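Local coordinates for protein botulinum neurotoxin type C1 (Clostridium botulinum, PDB 3R4S) that binds gangliosides through the receptor-binding region of its heavy chain to enter cells, where the full toxin acts as a metalloprotease, at residues K250-V255 and I288-I293; E284-I289 and F310-N315. One frame throughout, in Å; residues are numbered along the deposited sequence.

Overall arrangement
Strand 288-292 joins the two contacts: interaction 1 sets it antiparallel to strand 251-256 and interaction 2 sets it against strand 307-314, so the three strands are neighbours in one sheet of the C-terminal receptor-binding domain. The contact centres lie about 8 Å apart and share Ile-288 and Ile-289. Two sialic acid pockets border this sheet. Lys-291 from interaction 1 and Asp-311 from interaction 2 both line the N-acetyl-alpha-neuraminic acid pocket, with Lys-291 CG packed 3.3 Å from Asp-311 OD2. Tyr-286 and Ile-314 of interaction 2 belong to the other pocket, whose bound N-acetyl-beta-neuraminic acid is about 12 Å from the side chain of Ile-288.

Interaction 1 (K250-V255 and I288-I293); sequences KEYYMV and IIIKRI. With SIA (N-acetyl-alpha-neuraminic acid), chain D.
An antiparallel strand pairing in the beta-trefoil receptor-binding domain joins Tyr-252 to Ile-288. The two form a hydrogen-bonded pair: Tyr-252 N donates to Ile-288 O at 2.8 Å, nearly straight at 166°, and Ile-288 N donates to Tyr-252 O at 2.9 Å. On the face that carries both side chains Ile-288 reaches across with its longer branch. Its chi1 of 64° places CG1 between the backbone N and the carbonyl carbon, where it meets Met-254 CB at 4.0 Å, while CD1 comes up to the edge of the Tyr-252 ring. Ile-290 CD1 touches Tyr-252 CD2 obliquely at 4.2 Å. The strands are strongly inclined, 113° between their directions, and strand 424-428 flanks 251-256 in the same sheet of the beta-trefoil; Phe-426 packs on both Ile-288 and Met-254, and Trp-424 on Met-254. On the other face the Glu-251 and Ile-289 side chains cross obliquely, CG to CG1 at 4.0 Å. Toward Lys-250 the chains part, and a water bridges them, accepting from Lys-250 N and Ile-290 N, each at 2.9 Å. Further along, Lys-291 bends at chi2 and chi3, bringing CE to 3.9 Å from O1A of N-acetyl-alpha-neuraminic acid while NZ hydrogen-bonds Asn-249 OD1.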
loop_
_atom_site.group_PDB
_atom_site.type_symbol
_atom_site.label_atom_id
_atom_site.label_comp_id
_atom_site.label_asym_id
_atom_site.label_seq_id
_atom_site.Cartn_x
_atom_site.Cartn_y
_atom_site.Cartn_z
ATOM N N LYS A 250 -16.269 8.996 -1.440
ATOM C CA LYS A 250 -15.006 9.690 -1.607
ATOM C C LYS A 250 -14.514 9.460 -3.022
ATOM O O LYS A 250 -14.590 8.347 -3.541
ATOM C CB LYS A 250 -13.993 9.199 -0.566
ATOM C CG LYS A 250 -12.555 9.656 -0.783
ATOM C CD LYS A 250 -11.640 9.146 0.340
ATOM C CE LYS A 250 -10.172 9.527 0.104
ATOM N NZ LYS A 250 -9.949 11.002 0.161
ATOM N N GLU A 251 -14.032 10.524 -3.651
ATOM C CA GLU A 251 -13.570 10.473 -5.029
ATOM C C GLU A 251 -12.313 9.641 -5.198
ATOM O O GLU A 251 -11.336 9.847 -4.482
ATOM C CB GLU A 251 -13.278 11.887 -5.539
ATOM C CG GLU A 251 -14.504 12.759 -5.720
ATOM C CD GLU A 251 -14.173 14.062 -6.436
ATOM O OE1 GLU A 251 -13.151 14.707 -6.096
ATOM O OE2 GLU A 251 -14.935 14.435 -7.347
ATOM N N TYR A 252 -12.328 8.723 -6.164
ATOM C CA TYR A 252 -11.118 7.977 -6.518
ATOM C C TYR A 252 -10.870 7.980 -8.014
ATOM O O TYR A 252 -11.810 8.085 -8.813
ATOM C CB TYR A 252 -11.208 6.519 -6.056
ATOM C CG TYR A 252 -11.189 6.324 -4.552
ATOM C CD1 TYR A 252 -9.997 6.407 -3.824
ATOM C CD2 TYR A 252 -12.358 6.045 -3.863
ATOM C CE1 TYR A 252 -9.979 6.219 -2.432
ATOM C CE2 TYR A 252 -12.354 5.862 -2.479
ATOM C CZ TYR A 252 -11.164 5.941 -1.772
ATOM O OH TYR A 252 -11.183 5.759 -0.402
ATOM N N TYR A 253 -9.600 7.867 -8.389
ATOM C CA TYR A 253 -9.256 7.418 -9.723
ATOM C C TYR A 253 -9.216 5.887 -9.719
ATOM O O TYR A 253 -8.423 5.263 -8.995
ATOM C CB TYR A 253 -7.907 7.964 -10.158
ATOM C CG TYR A 253 -7.878 9.454 -10.396
ATOM C CD1 TYR A 253 -8.636 10.023 -11.411
ATOM C CD2 TYR A 253 -7.051 10.285 -9.643
ATOM C CE1 TYR A 253 -8.600 11.381 -11.658
ATOM C CE2 TYR A 253 -7.003 11.650 -9.881
ATOM C CZ TYR A 253 -7.779 12.189 -10.897
ATOM O OH TYR A 253 -7.743 13.538 -11.148
ATOM N N MET A 254 -10.084 5.291 -10.523
ATOM C CA MET A 254 -10.196 3.848 -10.600
ATOM C C MET A 254 -9.266 3.365 -11.694
ATOM O O MET A 254 -9.322 3.863 -12.821
ATOM C CB MET A 254 -11.643 3.470 -10.907
ATOM C CG MET A 254 -11.937 1.978 -10.901
ATOM S SD MET A 254 -13.712 1.666 -11.019
ATOM C CE MET A 254 -13.719 -0.118 -11.281
ATOM N N VAL A 255 -8.407 2.404 -11.370
ATOM C CA VAL A 255 -7.436 1.905 -12.339
ATOM C C VAL A 255 -7.444 0.387 -12.407
ATOM O O VAL A 255 -7.760 -0.305 -11.432
ATOM C CB VAL A 255 -6.006 2.367 -12.004
ATOM C CG1 VAL A 255 -5.884 3.878 -12.143
ATOM C CG2 VAL A 255 -5.619 1.926 -10.594
ATOM N N ILE A 288 -14.484 8.209 -9.829
ATOM C CA ILE A 288 -15.682 7.532 -9.343
ATOM C C ILE A 288 -15.858 7.788 -7.859
ATOM O O ILE A 288 -14.908 8.141 -7.153
ATOM C CB ILE A 288 -15.657 6.000 -9.601
ATOM C CG1 ILE A 288 -14.534 5.328 -8.824
ATOM C CG2 ILE A 288 -15.520 5.695 -11.101
ATOM C CD1 ILE A 288 -14.854 5.033 -7.371
ATOM N N ILE A 289 -17.087 7.610 -7.393
ATOM C CA ILE A 289 -17.379 7.620 -5.976
ATOM C C ILE A 289 -18.112 6.320 -5.696
ATOM O O ILE A 289 -19.014 5.947 -6.446
ATOM C CB ILE A 289 -18.279 8.816 -5.590
ATOM C CG1 ILE A 289 -17.536 10.133 -5.832
ATOM C CG2 ILE A 289 -18.733 8.692 -4.140
ATOM C CD1 ILE A 289 -18.363 11.377 -5.525
ATOM N N ILE A 290 -17.715 5.629 -4.633
ATOM C CA ILE A 290 -18.318 4.351 -4.273
ATOM C C ILE A 290 -19.479 4.575 -3.316
ATOM O O ILE A 290 -19.338 5.298 -2.333
ATOM C CB ILE A 290 -17.279 3.428 -3.591
ATOM C CG1 ILE A 290 -15.979 3.385 -4.409
ATOM C CG2 ILE A 290 -17.844 2.026 -3.393
ATOM C CD1 ILE A 290 -14.839 2.681 -3.718
ATOM N N LYS A 291 -20.623 3.958 -3.596
ATOM C CA LYS A 291 -21.799 4.131 -2.736
ATOM C C LYS A 291 -22.222 2.803 -2.128
ATOM O O LYS A 291 -22.338 1.795 -2.827
ATOM C CB LYS A 291 -22.979 4.722 -3.519
ATOM C CG LYS A 291 -22.630 5.956 -4.326
ATOM C CD LYS A 291 -22.255 7.135 -3.441
ATOM C CE LYS A 291 -23.437 7.604 -2.591
ATOM N NZ LYS A 291 -23.071 8.796 -1.742
ATOM N N ARG A 292 -22.488 2.811 -0.830
ATOM C CA ARG A 292 -22.839 1.586 -0.127
ATOM C C ARG A 292 -24.314 1.205 -0.271
ATOM O O ARG A 292 -25.203 2.044 -0.168
ATOM C CB ARG A 292 -22.482 1.705 1.353
ATOM C CG ARG A 292 -22.645 0.394 2.144
ATOM C CD ARG A 292 -22.263 0.584 3.623
ATOM N NE ARG A 292 -23.142 1.553 4.266
ATOM C CZ ARG A 292 -22.742 2.513 5.096
ATOM N NH1 ARG A 292 -21.456 2.656 5.406
ATOM N NH2 ARG A 292 -23.637 3.341 5.618
ATOM N N ILE A 293 -24.561 -0.075 -0.512
ATOM C CA ILE A 293 -25.910 -0.623 -0.479
ATOM C C ILE A 293 -26.053 -1.461 0.784
ATOM O O ILE A 293 -27.012 -1.307 1.534
ATOM C CB ILE A 293 -26.194 -1.496 -1.708
ATOM C CG1 ILE A 293 -26.347 -0.621 -2.961
ATOM C CG2 ILE A 293 -27.447 -2.337 -1.491
ATOM C CD1 ILE A 293 -26.441 -1.428 -4.239
HETATM C C1 SIA D . -26.181 8.939 -5.067
HETATM C C2 SIA D . -27.519 8.846 -4.367
HETATM C C3 SIA D . -28.147 10.227 -4.168
HETATM C C4 SIA D . -28.770 10.804 -5.427
HETATM C C5 SIA D . -29.645 9.767 -6.107
HETATM C C6 SIA D . -28.814 8.515 -6.365
HETATM C C7 SIA D . -29.576 7.422 -7.109
HETATM C C8 SIA D . -28.684 6.197 -7.302
HETATM C C9 SIA D . -29.321 5.207 -8.273
HETATM C C10 SIA D . -31.203 10.509 -7.803
HETATM C C11 SIA D . -31.397 11.095 -9.177
HETATM N N5 SIA D . -29.938 10.330 -7.414
HETATM O O1A SIA D . -25.760 7.916 -5.668
HETATM O O1B SIA D . -25.533 10.013 -5.018
HETATM O O2 SIA D . -27.293 8.242 -3.088
HETATM O O4 SIA D . -29.574 11.937 -5.087
HETATM O O6 SIA D . -28.368 7.977 -5.119
HETATM O O7 SIA D . -30.725 7.038 -6.343
HETATM O O8 SIA D . -27.386 6.596 -7.785
HETATM O O9 SIA D . -29.206 5.758 -9.587
HETATM O O10 SIA D . -32.145 10.209 -7.084
HETATM O O HOH W 1 -15.879 6.327 -2.500
#

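Interaction 2 (E284-I289 and F310-N315); sequences EGYKII and FDMTIN. With SLB (N-acetyl-beta-neuraminic acid), chain C; SIA (N-acetyl-alpha-neuraminic acid), chain D.
Phe-310 starts the contact, its ring atom CD1 4.1 Å from Ile-288 CD1, the two side chains running alongside each other in the same direction. Asp-311 follows, pairing through its backbone with Ile-289: Asp-311 N to Ile-289 O and Ile-289 N to Asp-311 O are both 2.9 Å. Its acid group turns to the N-acetyl-alpha-neuraminic acid, where OD2 lies 2.7 Å from sugar O1A. Met-312 points to the other face, CG anti to the backbone N (chi1 179°), and bends at chi3; SD packs 3.7 Å from Tyr-286 CB and stands oblique to the ring, 5.0 Å from its centroid, a Met-aromatic contact, and CE meets Ile-288 CG2. At Thr-313 two waters bridge the chains, one between Lys-287 N and Thr-313 O, the other between Lys-287 O and Thr-313 N. Ile-314 then lays CG1 over the centre of the Tyr-286 ring, 3.7 Å from the centroid and 7° off its normal, a CH-pi contact. Tyr-265 also meets this ring. While Ile-314 covers one face, Tyr-286 OH reaches O4 of N-acetyl-beta-neuraminic acid at 2.6 Å, near the ring plane. At the other pocket, so short an approach between two acid oxygens suggests that one group is protonated.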
loop_
_atom_site.group_PDB
_atom_site.type_symbol
_atom_site.label_atom_id
_atom_site.label_comp_id
_atom_site.label_asym_id
_atom_site.label_seq_id
_atom_site.Cartn_x
_atom_site.Cartn_y
_atom_site.Cartn_z
ATOM N N GLU A 284 -5.567 12.513 -14.245
ATOM C CA GLU A 284 -6.244 12.659 -15.530
ATOM C C GLU A 284 -7.558 11.895 -15.547
ATOM O O GLU A 284 -7.700 10.857 -14.898
ATOM C CB GLU A 284 -5.349 12.171 -16.666
ATOM C CG GLU A 284 -4.052 12.949 -16.806
ATOM C CD GLU A 284 -3.083 12.295 -17.780
ATOM O OE1 GLU A 284 -3.308 12.370 -19.007
ATOM O OE2 GLU A 284 -2.092 11.705 -17.319
ATOM N N GLY A 285 -8.530 12.418 -16.282
ATOM C CA GLY A 285 -9.760 11.690 -16.507
ATOM C C GLY A 285 -10.773 11.799 -15.389
ATOM O O GLY A 285 -10.639 12.616 -14.478
ATOM N N TYR A 286 -11.798 10.960 -15.462
ATOM C CA TYR A 286 -12.912 11.062 -14.538
ATOM C C TYR A 286 -12.679 10.250 -13.276
ATOM O O TYR A 286 -11.878 9.306 -13.251
ATOM C CB TYR A 286 -14.213 10.633 -15.211
ATOM C CG TYR A 286 -14.552 11.425 -16.453
ATOM C CD1 TYR A 286 -14.490 12.814 -16.455
ATOM C CD2 TYR A 286 -14.951 10.784 -17.620
ATOM C CE1 TYR A 286 -14.808 13.543 -17.598
ATOM C CE2 TYR A 286 -15.269 11.499 -18.760
ATOM C CZ TYR A 286 -15.197 12.882 -18.743
ATOM O OH TYR A 286 -15.514 13.598 -19.876
ATOM N N LYS A 287 -13.398 10.640 -12.234
ATOM C CA LYS A 287 -13.302 10.022 -10.930
ATOM C C LYS A 287 -14.577 9.240 -10.661
ATOM O O LYS A 287 -15.634 9.560 -11.210
ATOM C CB LYS A 287 -13.141 11.128 -9.890
ATOM C CG LYS A 287 -12.001 12.084 -10.227
ATOM C CD LYS A 287 -12.266 13.475 -9.689
ATOM C CE LYS A 287 -11.338 14.492 -10.334
ATOM N NZ LYS A 287 -11.280 15.764 -9.554
ATOM N N ILE A 288 -14.484 8.209 -9.829
ATOM C CA ILE A 288 -15.682 7.532 -9.343
ATOM C C ILE A 288 -15.858 7.788 -7.859
ATOM O O ILE A 288 -14.908 8.141 -7.153
ATOM C CB ILE A 288 -15.657 6.000 -9.601
ATOM C CG1 ILE A 288 -14.534 5.328 -8.824
ATOM C CG2 ILE A 288 -15.520 5.695 -11.101
ATOM C CD1 ILE A 288 -14.854 5.033 -7.371
ATOM N N ILE A 289 -17.087 7.610 -7.393
ATOM C CA ILE A 289 -17.379 7.620 -5.976
ATOM C C ILE A 289 -18.112 6.320 -5.696
ATOM O O ILE A 289 -19.014 5.947 -6.446
ATOM C CB ILE A 289 -18.279 8.816 -5.590
ATOM C CG1 ILE A 289 -17.536 10.133 -5.832
ATOM C CG2 ILE A 289 -18.733 8.692 -4.140
ATOM C CD1 ILE A 289 -18.363 11.377 -5.525
ATOM N N PHE A 310 -21.381 2.358 -8.193
ATOM C CA PHE A 310 -20.424 3.430 -8.457
ATOM C C PHE A 310 -21.077 4.623 -9.166
ATOM O O PHE A 310 -21.819 4.440 -10.129
ATOM C CB PHE A 310 -19.279 2.901 -9.332
ATOM C CG PHE A 310 -18.525 1.735 -8.727
ATOM C CD1 PHE A 310 -17.478 1.948 -7.838
ATOM C CD2 PHE A 310 -18.853 0.425 -9.069
ATOM C CE1 PHE A 310 -16.777 0.869 -7.281
ATOM C CE2 PHE A 310 -18.155 -0.657 -8.531
ATOM C CZ PHE A 310 -17.118 -0.432 -7.627
ATOM N N ASP A 311 -20.769 5.834 -8.700
ATOM C CA ASP A 311 -21.173 7.075 -9.366
ATOM C C ASP A 311 -20.005 7.697 -10.101
ATOM O O ASP A 311 -18.863 7.640 -9.634
ATOM C CB ASP A 311 -21.669 8.097 -8.351
ATOM C CG ASP A 311 -22.982 7.708 -7.737
ATOM O OD1 ASP A 311 -23.701 6.888 -8.352
ATOM O OD2 ASP A 311 -23.288 8.218 -6.640
ATOM N N MET A 312 -20.300 8.293 -11.253
ATOM C CA MET A 312 -19.344 9.123 -11.969
ATOM C C MET A 312 -20.024 10.419 -12.443
ATOM O O MET A 312 -21.113 10.393 -13.024
ATOM C CB MET A 312 -18.751 8.369 -13.154
ATOM C CG MET A 312 -17.756 9.185 -13.966
ATOM S SD MET A 312 -17.100 8.277 -15.374
ATOM C CE MET A 312 -16.057 7.061 -14.558
ATOM N N THR A 313 -19.393 11.555 -12.177
ATOM C CA THR A 313 -19.956 12.834 -12.597
ATOM C C THR A 313 -19.187 13.395 -13.785
ATOM O O THR A 313 -17.962 13.531 -13.744
ATOM C CB THR A 313 -19.972 13.851 -11.443
ATOM O OG1 THR A 313 -20.930 13.437 -10.460
ATOM C CG2 THR A 313 -20.355 15.231 -11.951
ATOM N N ILE A 314 -19.911 13.695 -14.855
ATOM C CA ILE A 314 -19.325 14.320 -16.036
ATOM C C ILE A 314 -20.154 15.544 -16.427
ATOM O O ILE A 314 -21.383 15.464 -16.519
ATOM C CB ILE A 314 -19.298 13.354 -17.221
ATOM C CG1 ILE A 314 -18.517 12.093 -16.856
ATOM C CG2 ILE A 314 -18.711 14.038 -18.453
ATOM C CD1 ILE A 314 -18.592 11.012 -17.907
ATOM N N ASN A 315 -19.483 16.673 -16.641
ATOM C CA ASN A 315 -20.162 17.917 -17.004
ATOM C C ASN A 315 -21.357 18.188 -16.097
ATOM O O ASN A 315 -22.449 18.515 -16.569
ATOM C CB ASN A 315 -20.591 17.892 -18.476
ATOM C CG ASN A 315 -19.403 17.803 -19.428
ATOM O OD1 ASN A 315 -19.493 17.201 -20.502
ATOM N ND2 ASN A 315 -18.277 18.396 -19.031
HETATM C C1 SLB C . -16.309 14.998 -25.601
HETATM C C2 SLB C . -17.297 14.632 -24.525
HETATM C C3 SLB C . -16.615 13.701 -23.516
HETATM C C4 SLB C . -17.612 13.195 -22.478
HETATM C C5 SLB C . -18.740 12.482 -23.188
HETATM C C6 SLB C . -19.398 13.432 -24.193
HETATM C C7 SLB C . -20.426 12.645 -24.992
HETATM C C8 SLB C . -21.304 13.584 -25.836
HETATM C C9 SLB C . -22.376 12.815 -26.601
HETATM C C10 SLB C . -20.316 11.060 -21.954
HETATM C C11 SLB C . -21.342 11.043 -20.864
HETATM N N5 SLB C . -19.755 12.251 -22.168
HETATM O O1A SLB C . -16.024 14.167 -26.496
HETATM O O1B SLB C . -15.788 16.134 -25.539
HETATM O O2 SLB C . -17.678 15.846 -23.869
HETATM O O4 SLB C . -16.980 12.278 -21.579
HETATM O O6 SLB C . -18.460 14.027 -25.113
HETATM O O7 SLB C . -19.686 11.734 -25.827
HETATM O O8 SLB C . -21.931 14.570 -25.001
HETATM O O9 SLB C . -21.790 12.308 -27.806
HETATM O O10 SLB C . -20.019 10.054 -22.591
HETATM C C1 SIA D . -26.181 8.939 -5.067
HETATM C C2 SIA D . -27.519 8.846 -4.367
HETATM C C3 SIA D . -28.147 10.227 -4.168
HETATM C C4 SIA D . -28.770 10.804 -5.427
HETATM C C5 SIA D . -29.645 9.767 -6.107
HETATM C C6 SIA D . -28.814 8.515 -6.365
HETATM C C7 SIA D . -29.576 7.422 -7.109
HETATM C C8 SIA D . -28.684 6.197 -7.302
HETATM C C9 SIA D . -29.321 5.207 -8.273
HETATM C C10 SIA D . -31.203 10.509 -7.803
HETATM C C11 SIA D . -31.397 11.095 -9.177
HETATM N N5 SIA D . -29.938 10.330 -7.414
HETATM O O1A SIA D . -25.760 7.916 -5.668
HETATM O O1B SIA D . -25.533 10.013 -5.018
HETATM O O2 SIA D . -27.293 8.242 -3.088
HETATM O O4 SIA D . -29.574 11.937 -5.087
HETATM O O6 SIA D . -28.368 7.977 -5.119
HETATM O O7 SIA D . -30.725 7.038 -6.343
HETATM O O8 SIA D . -27.386 6.596 -7.785
HETATM O O9 SIA D . -29.206 5.758 -9.587
HETATM O O10 SIA D . -32.145 10.209 -7.084
HETATM O O HOH W 2 -15.118 12.831 -12.661
HETATM O O HOH W 3 -17.396 11.431 -10.063
#